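Local coordinates for SusD superfamily protein (PDB 3L22) that probably binds glycans at the outer membrane of Bacteroides fragilis as a SusD-like surface protein, at residues V48-R52 / Y130-L134; M72-I76 / K423-P429; I381-K385 / D398-E404. All blocks are in the same frame, centred on the assembly; numbering follows the deposited sequence. Where two conformers were deposited one is given.

Contact 1: V48-R52 / Y130-L134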
loop_
_atom_site.group_PDB
_atom_site.type_symbol
_atom_site.label_atom_id
_atom_site.label_comp_id
_atom_site.label_asym_id
_atom_site.label_seq_id
_atom_site.Cartn_x
_atom_site.Cartn_y
_atom_site.Cartn_z
ATOM N N VAL A 48 -9.287 -1.819 -1.028
ATOM C CA VAL A 48 -9.178 -3.149 -1.592
ATOM C C VAL A 48 -8.225 -4.033 -0.802
ATOM O O VAL A 48 -8.555 -5.181 -0.536
ATOM C CB VAL A 48 -8.775 -3.108 -3.102
ATOM C CG1 VAL A 48 -8.093 -4.422 -3.542
ATOM C CG2 VAL A 48 -9.993 -2.789 -3.919
ATOM N N PHE A 49 -7.072 -3.498 -0.401
ATOM C CA PHE A 49 -6.088 -4.322 0.313
ATOM C C PHE A 49 -6.509 -4.709 1.735
ATOM O O PHE A 49 -6.131 -5.794 2.197
ATOM C CB PHE A 49 -4.679 -3.740 0.188
ATOM C CG PHE A 49 -4.225 -3.695 -1.242
ATOM C CD1 PHE A 49 -3.893 -4.879 -1.913
ATOM C CD2 PHE A 49 -4.220 -2.512 -1.953
ATOM C CE1 PHE A 49 -3.512 -4.868 -3.256
ATOM C CE2 PHE A 49 -3.832 -2.497 -3.301
ATOM C CZ PHE A 49 -3.481 -3.684 -3.941
ATOM N N ASP A 50 -7.335 -3.899 2.394
ATOM C CA ASP A 50 -7.927 -4.310 3.659
ATOM C C ASP A 50 -9.054 -5.280 3.462
ATOM O O ASP A 50 -9.173 -6.230 4.234
ATOM C CB ASP A 50 -8.363 -3.117 4.473
ATOM C CG ASP A 50 -7.149 -2.326 4.980
ATOM O OD1 ASP A 50 -6.395 -2.893 5.835
ATOM O OD2 ASP A 50 -6.898 -1.218 4.453
ATOM N N ASN A 51 -9.886 -5.054 2.449
ATOM C CA ASN A 51 -10.954 -5.996 2.129
ATOM C C ASN A 51 -10.447 -7.389 1.736
ATOM O O ASN A 51 -11.077 -8.403 2.059
ATOM C CB ASN A 51 -11.848 -5.437 1.020
ATOM C CG ASN A 51 -12.962 -4.531 1.571
ATOM O OD1 ASN A 51 -14.064 -5.003 1.832
ATOM N ND2 ASN A 51 -12.656 -3.246 1.785
ATOM N N ARG A 52 -9.314 -7.456 1.053
ATOM C CA ARG A 52 -8.714 -8.744 0.725
ATOM C C ARG A 52 -8.229 -9.478 1.944
ATOM O O ARG A 52 -8.270 -10.707 1.965
ATOM C CB ARG A 52 -7.631 -8.604 -0.354
ATOM C CG ARG A 52 -8.251 -8.305 -1.702
ATOM C CD ARG A 52 -7.269 -8.106 -2.874
ATOM N NE ARG A 52 -6.258 -9.143 -3.079
ATOM C CZ ARG A 52 -6.436 -10.329 -3.662
ATOM N NH1 ARG A 52 -7.626 -10.726 -4.118
ATOM N NH2 ARG A 52 -5.384 -11.143 -3.797
ATOM N N TYR A 130 1.256 -1.914 -6.924
ATOM C CA TYR A 130 -0.100 -2.290 -6.543
ATOM C C TYR A 130 -0.774 -3.238 -7.567
ATOM O O TYR A 130 -1.412 -4.208 -7.158
ATOM C CB TYR A 130 -0.939 -1.052 -6.226
ATOM C CG TYR A 130 -0.544 -0.398 -4.904
ATOM C CD1 TYR A 130 -0.647 -1.099 -3.710
ATOM C CD2 TYR A 130 -0.116 0.921 -4.859
ATOM C CE1 TYR A 130 -0.321 -0.512 -2.497
ATOM C CE2 TYR A 130 0.230 1.522 -3.666
ATOM C CZ TYR A 130 0.107 0.809 -2.482
ATOM O OH TYR A 130 0.435 1.385 -1.289
ATOM N N LEU A 131 -0.569 -3.022 -8.861
ATOM C CA LEU A 131 -1.073 -3.954 -9.871
ATOM C C LEU A 131 -0.464 -5.360 -9.679
ATOM O O LEU A 131 -1.164 -6.377 -9.795
ATOM C CB LEU A 131 -0.791 -3.448 -11.280
ATOM C CG LEU A 131 -1.439 -2.144 -11.768
ATOM C CD1 LEU A 131 -0.908 -1.804 -13.160
ATOM C CD2 LEU A 131 -3.003 -2.291 -11.748
ATOM N N ASN A 132 0.805 -5.408 -9.274
ATOM C CA ASN A 132 1.521 -6.668 -9.122
ATOM C C ASN A 132 1.039 -7.451 -7.900
ATOM O O ASN A 132 1.433 -8.596 -7.724
ATOM C CB ASN A 132 3.041 -6.440 -8.988
ATOM C CG ASN A 132 3.876 -7.432 -9.786
ATOM O OD1 ASN A 132 3.422 -7.970 -10.790
ATOM N ND2 ASN A 132 5.131 -7.665 -9.338
ATOM N N ASN A 133 0.260 -6.806 -7.034
ATOM C CA ASN A 133 -0.328 -7.450 -5.860
ATOM C C ASN A 133 -1.830 -7.708 -5.987
ATOM O O ASN A 133 -2.497 -7.997 -4.969
ATOM C CB ASN A 133 -0.017 -6.607 -4.621
ATOM C CG ASN A 133 1.405 -6.788 -4.143
ATOM O OD1 ASN A 133 1.709 -7.801 -3.501
ATOM N ND2 ASN A 133 2.293 -5.831 -4.470
ATOM N N LEU A 134 -2.339 -7.696 -7.227
ATOM C CA LEU A 134 -3.733 -8.055 -7.541
ATOM C C LEU A 134 -3.868 -9.121 -8.642
ATOM O O LEU A 134 -4.592 -10.100 -8.461
ATOM C CB LEU A 134 -4.545 -6.820 -7.919
ATOM C CG LEU A 134 -4.783 -5.837 -6.762
ATOM C CD1 LEU A 134 -5.262 -4.472 -7.292
ATOM C CD2 LEU A 134 -5.756 -6.460 -5.730
HETATM O O HOH W 1 -3.584 -8.601 -2.374
#
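Phe49 reaches from helix 44-52 to the C-terminal end of helix 113-131 and the turn that follows it, and its ring carries most of this buried contact. The bond from CA to CB points toward the 130-134 segment, and with CG set beside the backbone N (chi1 -62°) the outer ring atoms CE1, CE2 and CZ do the touching. CE2 meets Tyr130 CD1 at 3.5 Å, the two rings meeting obliquely with their planes 34° apart. Phe49 CZ lies 3.8 Å from Leu134 CG, and Phe49 CE1 is 3.7 Å from Leu134 CD2. The carbonyl oxygen of Asn133 sits at the ring edge near its plane, also 3.7 Å from Phe49 CE1. Leu134 CD2 is shared, touching Val48 CG1 as well. Arg52 CD is 3.6 Å from Leu134 CD2.

The polar link is indirect. A water accepts from Arg52 NE at 2.8 Å and donates to Asn133 O at 2.9 Å, while Arg52 NH2 bonds to Tyr424 O. Ile397 of helix 395-401 packs against Phe49 and Tyr130. The result is an apolar helix-to-helix-end junction with one water bridge beside the Phe49 ring edge, inside the largely helical core of a SusD-family protein.

Contact 2: M72-I76 / K423-P429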
loop_
_atom_site.group_PDB
_atom_site.type_symbol
_atom_site.label_atom_id
_atom_site.label_comp_id
_atom_site.label_asym_id
_atom_site.label_seq_id
_atom_site.Cartn_x
_atom_site.Cartn_y
_atom_site.Cartn_z
HETATM N N MSE A 72 -13.674 -12.365 -2.070
HETATM C CA MSE A 72 -12.722 -13.037 -2.968
HETATM C C MSE A 72 -13.472 -13.554 -4.196
HETATM O O MSE A 72 -13.313 -14.697 -4.613
HETATM C CB MSE A 72 -11.954 -14.167 -2.264
HETATM C CG MSE A 72 -11.316 -13.767 -0.976
HETATM SE SE MSE A 72 -9.981 -12.355 -1.140
HETATM C CE MSE A 72 -8.570 -13.366 -2.016
ATOM N N ASN A 73 -14.269 -12.664 -4.784
ATOM C CA ASN A 73 -15.164 -13.038 -5.849
ATOM C C ASN A 73 -15.135 -12.033 -7.000
ATOM O O ASN A 73 -16.108 -11.907 -7.703
ATOM C CB ASN A 73 -16.585 -13.174 -5.297
ATOM C CG ASN A 73 -17.515 -13.923 -6.236
ATOM O OD1 ASN A 73 -17.139 -14.943 -6.799
ATOM N ND2 ASN A 73 -18.731 -13.415 -6.414
ATOM N N VAL A 74 -14.015 -11.354 -7.208
ATOM C CA VAL A 74 -13.950 -10.291 -8.209
ATOM C C VAL A 74 -13.786 -10.900 -9.599
ATOM O O VAL A 74 -12.924 -11.787 -9.803
ATOM C CB VAL A 74 -12.815 -9.280 -7.933
ATOM C CG1 VAL A 74 -12.611 -8.393 -9.148
ATOM C CG2 VAL A 74 -13.159 -8.453 -6.682
ATOM N N GLY A 75 -14.650 -10.448 -10.520
ATOM C CA GLY A 75 -14.680 -10.901 -11.911
ATOM C C GLY A 75 -14.240 -9.814 -12.881
ATOM O O GLY A 75 -13.794 -8.739 -12.473
ATOM N N ILE A 76 -14.371 -10.103 -14.165
ATOM C CA ILE A 76 -13.873 -9.190 -15.205
ATOM C C ILE A 76 -14.656 -7.882 -15.336
ATOM O O ILE A 76 -14.149 -6.952 -15.964
ATOM C CB ILE A 76 -13.740 -9.877 -16.587
ATOM C CG1 ILE A 76 -15.118 -10.327 -17.164
ATOM C CG2 ILE A 76 -12.750 -11.087 -16.491
ATOM C CD1 ILE A 76 -15.028 -10.990 -18.599
ATOM N N LYS A 423 -9.725 -17.575 -7.837
ATOM C CA LYS A 423 -10.062 -16.337 -7.126
ATOM C C LYS A 423 -9.007 -15.825 -6.130
ATOM O O LYS A 423 -9.250 -14.838 -5.411
ATOM C CB LYS A 423 -11.438 -16.459 -6.444
ATOM C CG LYS A 423 -12.638 -16.684 -7.407
ATOM C CD LYS A 423 -12.863 -15.524 -8.356
ATOM C CE LYS A 423 -14.074 -15.728 -9.315
ATOM N NZ LYS A 423 -13.906 -14.652 -10.367
ATOM N N TYR A 424 -7.830 -16.466 -6.084
ATOM C CA TYR A 424 -6.716 -15.913 -5.330
ATOM C C TYR A 424 -6.308 -14.543 -5.892
ATOM O O TYR A 424 -5.883 -13.643 -5.135
ATOM C CB TYR A 424 -5.513 -16.848 -5.378
ATOM C CG TYR A 424 -4.448 -16.604 -4.312
ATOM C CD1 TYR A 424 -4.689 -16.916 -2.991
ATOM C CD2 TYR A 424 -3.188 -16.145 -4.635
ATOM C CE1 TYR A 424 -3.735 -16.760 -2.032
ATOM C CE2 TYR A 424 -2.198 -15.989 -3.642
ATOM C CZ TYR A 424 -2.495 -16.274 -2.347
ATOM O OH TYR A 424 -1.545 -16.145 -1.364
ATOM N N THR A 425 -6.413 -14.410 -7.213
ATOM C CA THR A 425 -6.046 -13.205 -7.910
ATOM C C THR A 425 -7.284 -12.610 -8.590
ATOM O O THR A 425 -8.321 -13.255 -8.706
ATOM C CB THR A 425 -5.011 -13.500 -8.983
ATOM O OG1 THR A 425 -5.600 -14.367 -9.959
ATOM C CG2 THR A 425 -3.731 -14.131 -8.380
ATOM N N TRP A 426 -7.144 -11.360 -9.009
ATOM C CA TRP A 426 -8.118 -10.699 -9.832
ATOM C C TRP A 426 -7.830 -11.069 -11.297
ATOM O O TRP A 426 -6.666 -11.179 -11.683
ATOM C CB TRP A 426 -7.970 -9.189 -9.654
ATOM C CG TRP A 426 -8.607 -8.614 -8.434
ATOM C CD1 TRP A 426 -9.115 -9.285 -7.349
ATOM C CD2 TRP A 426 -8.839 -7.234 -8.195
ATOM N NE1 TRP A 426 -9.647 -8.388 -6.451
ATOM C CE2 TRP A 426 -9.503 -7.124 -6.957
ATOM C CE3 TRP A 426 -8.586 -6.071 -8.927
ATOM C CZ2 TRP A 426 -9.874 -5.889 -6.413
ATOM C CZ3 TRP A 426 -8.971 -4.822 -8.371
ATOM C CH2 TRP A 426 -9.602 -4.755 -7.149
ATOM N N PRO A 427 -8.864 -11.267 -12.103
ATOM C CA PRO A 427 -8.618 -11.520 -13.513
ATOM C C PRO A 427 -8.417 -10.196 -14.255
ATOM O O PRO A 427 -8.897 -9.149 -13.806
ATOM C CB PRO A 427 -9.910 -12.200 -13.962
ATOM C CG PRO A 427 -10.981 -11.517 -13.094
ATOM C CD PRO A 427 -10.304 -11.316 -11.769
ATOM N N ILE A 428 -7.718 -10.247 -15.387
ATOM C CA ILE A 428 -7.553 -9.093 -16.237
ATOM C C ILE A 428 -8.951 -8.590 -16.632
ATOM O O ILE A 428 -9.754 -9.382 -17.090
ATOM C CB ILE A 428 -6.737 -9.402 -17.516
ATOM C CG1 ILE A 428 -5.313 -9.893 -17.175
ATOM C CG2 ILE A 428 -6.708 -8.148 -18.413
ATOM C CD1 ILE A 428 -4.479 -8.953 -16.291
ATOM N N PRO A 429 -9.252 -7.280 -16.415
ATOM C CA PRO A 429 -10.643 -6.835 -16.577
ATOM C C PRO A 429 -11.097 -6.700 -18.002
ATOM O O PRO A 429 -10.282 -6.506 -18.894
ATOM C CB PRO A 429 -10.663 -5.442 -15.916
ATOM C CG PRO A 429 -9.246 -4.990 -16.037
ATOM C CD PRO A 429 -8.439 -6.240 -15.780
HETATM O O HOH W 2 -11.029 -12.406 -8.031
#
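Two irregular chain segments run alongside each other here, residues 72-76 after helix 67-70 and residues 423-429, which start in a 3-10 turn and lead into helix 430-435, in a partly buried contact that joins sequence-distant parts of the SusD-like fold. At its centre Val74 rests on the indole of Trp426. Its CG1, anti to the backbone N (chi1 168°), lies over the face of the five-membered ring, 3.9 Å from the centroid and only 2° off the normal, a CH-pi contact; Val74 CG2 approaches Trp426 NE1 to 3.5 Å.

The backbone oxygen of Val74 is gripped twice. Lys423 NZ donates to Val74 O at 3.1 Å from above the carbonyl plane, and a water donates to the same oxygen at 2.7 Å while also donating to Thr425 O. Lys423 gets there by turning at chi2 (-63°) and passing along Met72 O, so that its aliphatic part packs on the backbone of Met72, the positive-phi residue just after the helix, in a Schellman motif. Farther along, Pro427 CD approaches Val74 O to 3.3 Å, and Ile76 CG2 lies 3.5 Å from Ile428 O, beside the proline ring of Pro427.

Helix 79-103 receives the far end of the contact: Asn81 ND2 bonds to the carbonyl oxygens of both Gly75 and Pro427, and Pro429 packs on Asn81 and Trp85 from the N-cap position of helix 430-435. At the other end Met72, a selenomethionine, lies against Phe406 and Lys408 of strand 406-409, while Trp426 also touches Val48 and Arg52 of helix 44-52.

Contact 3: I381-K385 / D398-E404. With EDO (1,2-ethanediol), chain B.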
loop_
_atom_site.group_PDB
_atom_site.type_symbol
_atom_site.label_atom_id
_atom_site.label_comp_id
_atom_site.label_asym_id
_atom_site.label_seq_id
_atom_site.Cartn_x
_atom_site.Cartn_y
_atom_site.Cartn_z
ATOM N N ILE A 381 5.701 -11.237 14.850
ATOM C CA ILE A 381 5.931 -10.117 13.928
ATOM C C ILE A 381 4.733 -9.942 12.985
ATOM O O ILE A 381 4.236 -8.812 12.825
ATOM C CB ILE A 381 7.247 -10.296 13.122
ATOM C CG1 ILE A 381 8.460 -10.237 14.075
ATOM C CG2 ILE A 381 7.332 -9.219 11.979
ATOM C CD1 ILE A 381 9.769 -10.832 13.515
ATOM N N TYR A 382 4.228 -11.052 12.419
ATOM C CA TYR A 382 3.049 -10.972 11.549
ATOM C C TYR A 382 1.825 -10.387 12.261
ATOM O O TYR A 382 1.137 -9.543 11.699
ATOM C CB TYR A 382 2.668 -12.325 10.963
ATOM C CG TYR A 382 3.756 -13.053 10.192
ATOM C CD1 TYR A 382 4.804 -12.379 9.585
ATOM C CD2 TYR A 382 3.732 -14.440 10.081
ATOM C CE1 TYR A 382 5.823 -13.080 8.890
ATOM C CE2 TYR A 382 4.746 -15.154 9.349
ATOM C CZ TYR A 382 5.774 -14.448 8.789
ATOM O OH TYR A 382 6.763 -15.109 8.109
ATOM N N ASN A 383 1.594 -10.834 13.507
ATOM C CA ASN A 383 0.474 -10.348 14.290
ATOM C C ASN A 383 0.616 -8.872 14.673
ATOM O O ASN A 383 -0.348 -8.137 14.601
ATOM C CB ASN A 383 0.277 -11.183 15.553
ATOM C CG ASN A 383 -0.369 -12.523 15.272
ATOM O OD1 ASN A 383 -1.104 -12.681 14.294
ATOM N ND2 ASN A 383 -0.094 -13.495 16.128
ATOM N N GLU A 384 1.812 -8.450 15.054
ATOM C CA GLU A 384 2.044 -7.037 15.349
ATOM C C GLU A 384 1.751 -6.141 14.137
ATOM O O GLU A 384 1.137 -5.081 14.256
ATOM C CB GLU A 384 3.473 -6.810 15.854
ATOM C CG GLU A 384 3.631 -5.530 16.706
ATOM C CD GLU A 384 2.945 -5.612 18.076
ATOM O OE1 GLU A 384 2.895 -6.709 18.700
ATOM O OE2 GLU A 384 2.507 -4.551 18.556
ATOM N N LYS A 385 2.180 -6.595 12.971
ATOM C CA LYS A 385 1.949 -5.898 11.710
ATOM C C LYS A 385 0.429 -5.833 11.414
ATOM O O LYS A 385 -0.076 -4.809 10.995
ATOM C CB LYS A 385 2.709 -6.631 10.601
ATOM C CG LYS A 385 2.673 -5.980 9.219
ATOM C CD LYS A 385 3.791 -4.997 9.026
ATOM C CE LYS A 385 3.846 -4.446 7.582
ATOM N NZ LYS A 385 4.259 -5.516 6.648
ATOM N N ASP A 398 0.414 -8.495 2.467
ATOM C CA ASP A 398 1.289 -9.372 3.254
ATOM C C ASP A 398 0.880 -10.841 3.088
ATOM O O ASP A 398 1.741 -11.729 2.897
ATOM C CB ASP A 398 1.298 -8.961 4.733
ATOM C CG ASP A 398 2.175 -7.734 5.030
ATOM O OD1 ASP A 398 3.000 -7.293 4.170
ATOM O OD2 ASP A 398 2.071 -7.213 6.166
ATOM N N ILE A 399 -0.430 -11.099 3.076
ATOM C CA ILE A 399 -0.935 -12.472 2.904
ATOM C C ILE A 399 -0.494 -13.030 1.533
ATOM O O ILE A 399 0.032 -14.154 1.397
ATOM C CB ILE A 399 -2.477 -12.504 2.997
ATOM C CG1 ILE A 399 -2.928 -12.223 4.446
ATOM C CG2 ILE A 399 -3.031 -13.847 2.522
ATOM C CD1 ILE A 399 -4.461 -11.894 4.654
HETATM N N MSE A 400 -0.748 -12.221 0.510
HETATM C CA MSE A 400 -0.478 -12.653 -0.832
HETATM C C MSE A 400 1.021 -12.827 -1.097
HETATM O O MSE A 400 1.403 -13.841 -1.666
HETATM C CB MSE A 400 -1.044 -11.690 -1.848
HETATM C CG MSE A 400 -1.195 -12.323 -3.223
HETATM SE SE MSE A 400 -1.882 -10.914 -4.325
HETATM C CE MSE A 400 -2.675 -12.010 -5.738
ATOM N N ARG A 401 1.862 -11.890 -0.688
ATOM C CA ARG A 401 3.297 -12.018 -1.021
ATOM C C ARG A 401 3.896 -13.236 -0.364
ATOM O O ARG A 401 4.743 -13.920 -0.960
ATOM C CB ARG A 401 4.097 -10.756 -0.722
ATOM C CG ARG A 401 4.291 -10.419 0.736
ATOM C CD ARG A 401 5.310 -9.305 0.863
ATOM N NE ARG A 401 5.274 -8.773 2.227
ATOM C CZ ARG A 401 5.875 -9.285 3.290
ATOM N NH1 ARG A 401 6.637 -10.372 3.227
ATOM N NH2 ARG A 401 5.708 -8.693 4.450
ATOM N N ARG A 402 3.394 -13.574 0.823
ATOM C CA ARG A 402 3.828 -14.796 1.477
ATOM C C ARG A 402 3.189 -16.084 0.937
ATOM O O ARG A 402 3.502 -17.130 1.420
ATOM C CB ARG A 402 3.675 -14.687 2.985
ATOM C CG ARG A 402 4.628 -13.660 3.613
ATOM C CD ARG A 402 4.737 -13.846 5.108
ATOM N NE ARG A 402 3.571 -13.360 5.854
ATOM C CZ ARG A 402 3.459 -12.158 6.424
ATOM N NH1 ARG A 402 4.406 -11.236 6.298
ATOM N NH2 ARG A 402 2.355 -11.859 7.119
ATOM N N GLY A 403 2.306 -16.006 -0.061
ATOM C CA GLY A 403 1.668 -17.188 -0.609
ATOM C C GLY A 403 0.752 -17.893 0.382
ATOM O O GLY A 403 0.520 -19.083 0.248
ATOM N N GLU A 404 0.213 -17.155 1.354
ATOM C CA GLU A 404 -0.675 -17.723 2.338
ATOM C C GLU A 404 -2.094 -17.785 1.823
ATOM O O GLU A 404 -2.496 -17.010 0.935
ATOM C CB GLU A 404 -0.651 -16.896 3.635
ATOM C CG GLU A 404 0.728 -16.858 4.359
ATOM C CD GLU A 404 0.846 -15.789 5.463
ATOM O OE1 GLU A 404 -0.162 -15.089 5.793
ATOM O OE2 GLU A 404 1.959 -15.696 6.043
HETATM C C1 EDO B . 4.885 -4.707 3.585
HETATM O O1 EDO B . 4.548 -3.859 4.661
HETATM C C2 EDO B . 3.738 -4.892 2.578
HETATM O O2 EDO B . 4.240 -5.917 1.664
HETATM O O HOH W 3 1.439 -9.562 8.922
#
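Tyr382 and Lys385, on helix 374-388, meet Asp398, within helix 395-401, and Arg402, just past its end. Helix 374-388 thus packs against helix 395-401 and its C-terminal turn through a cation-pi stack and a salt-bridge network.

The stack joins Arg402 to Tyr382. The guanidinium lies nearly flat on one face of the ring, planes 16° apart and CZ 3.7 Å from the ring centroid, shifted toward the rim over CD1 and CE1. A bend at chi3 (-75°) turns the guanidinium onto the ring. Its rotation is fixed from the edge as well: Arg402 NE donates to Glu404 OE2 at 2.8 Å, close to the guanidinium plane, and NH1 pairs with Glu336. A water accepts from Arg402 NH2 and donates to Tyr382 O.

Charge pairing dominates the other half. Lys385 NZ bonds to Asp398 OD2 at 2.8 Å through the syn lone pair, and weakly to OD1. Arg401 NH2 reaches Asp398 OD1 at 3.1 Å from above the carboxylate plane. Lys385 NZ and Arg401 NH2 are 4.1 Å apart, both bound to Asp398. Arg401 NH2 also pairs with Glu336, and Lys385 NZ with Asp333, which probably favours the charged forms of the lysine and arginine.

An ethanediol, probably from the crystallisation liquor, spans the cluster: Lys385 NZ donates to its O1 at 2.6 Å and Arg401 NE to its O2 at 3.1 Å.

Overall arrangement
Contact 1, its centre about 8 Å from the centre of the chain, is fully buried and mainly apolar. Contacts 3 and 2, with centres about 13 Å and 19 Å out, are only partly buried and use more polar groups: ion pairs and a cation-pi stack in contact 3, a lysine-to-carbonyl bond beside a valine-tryptophan CH-pi contact in contact 2. Contacts 1 and 2 interlock, their segments alternating along the chain, and are joined directly by Leu134 O and Trp426 N. Contact 3 is nested within the long loop closed by contact 2, and Tyr424 OH bonds to Glu404 O between them. Helix 395-401, part of contact 3, also borders contact 1 through Ile397.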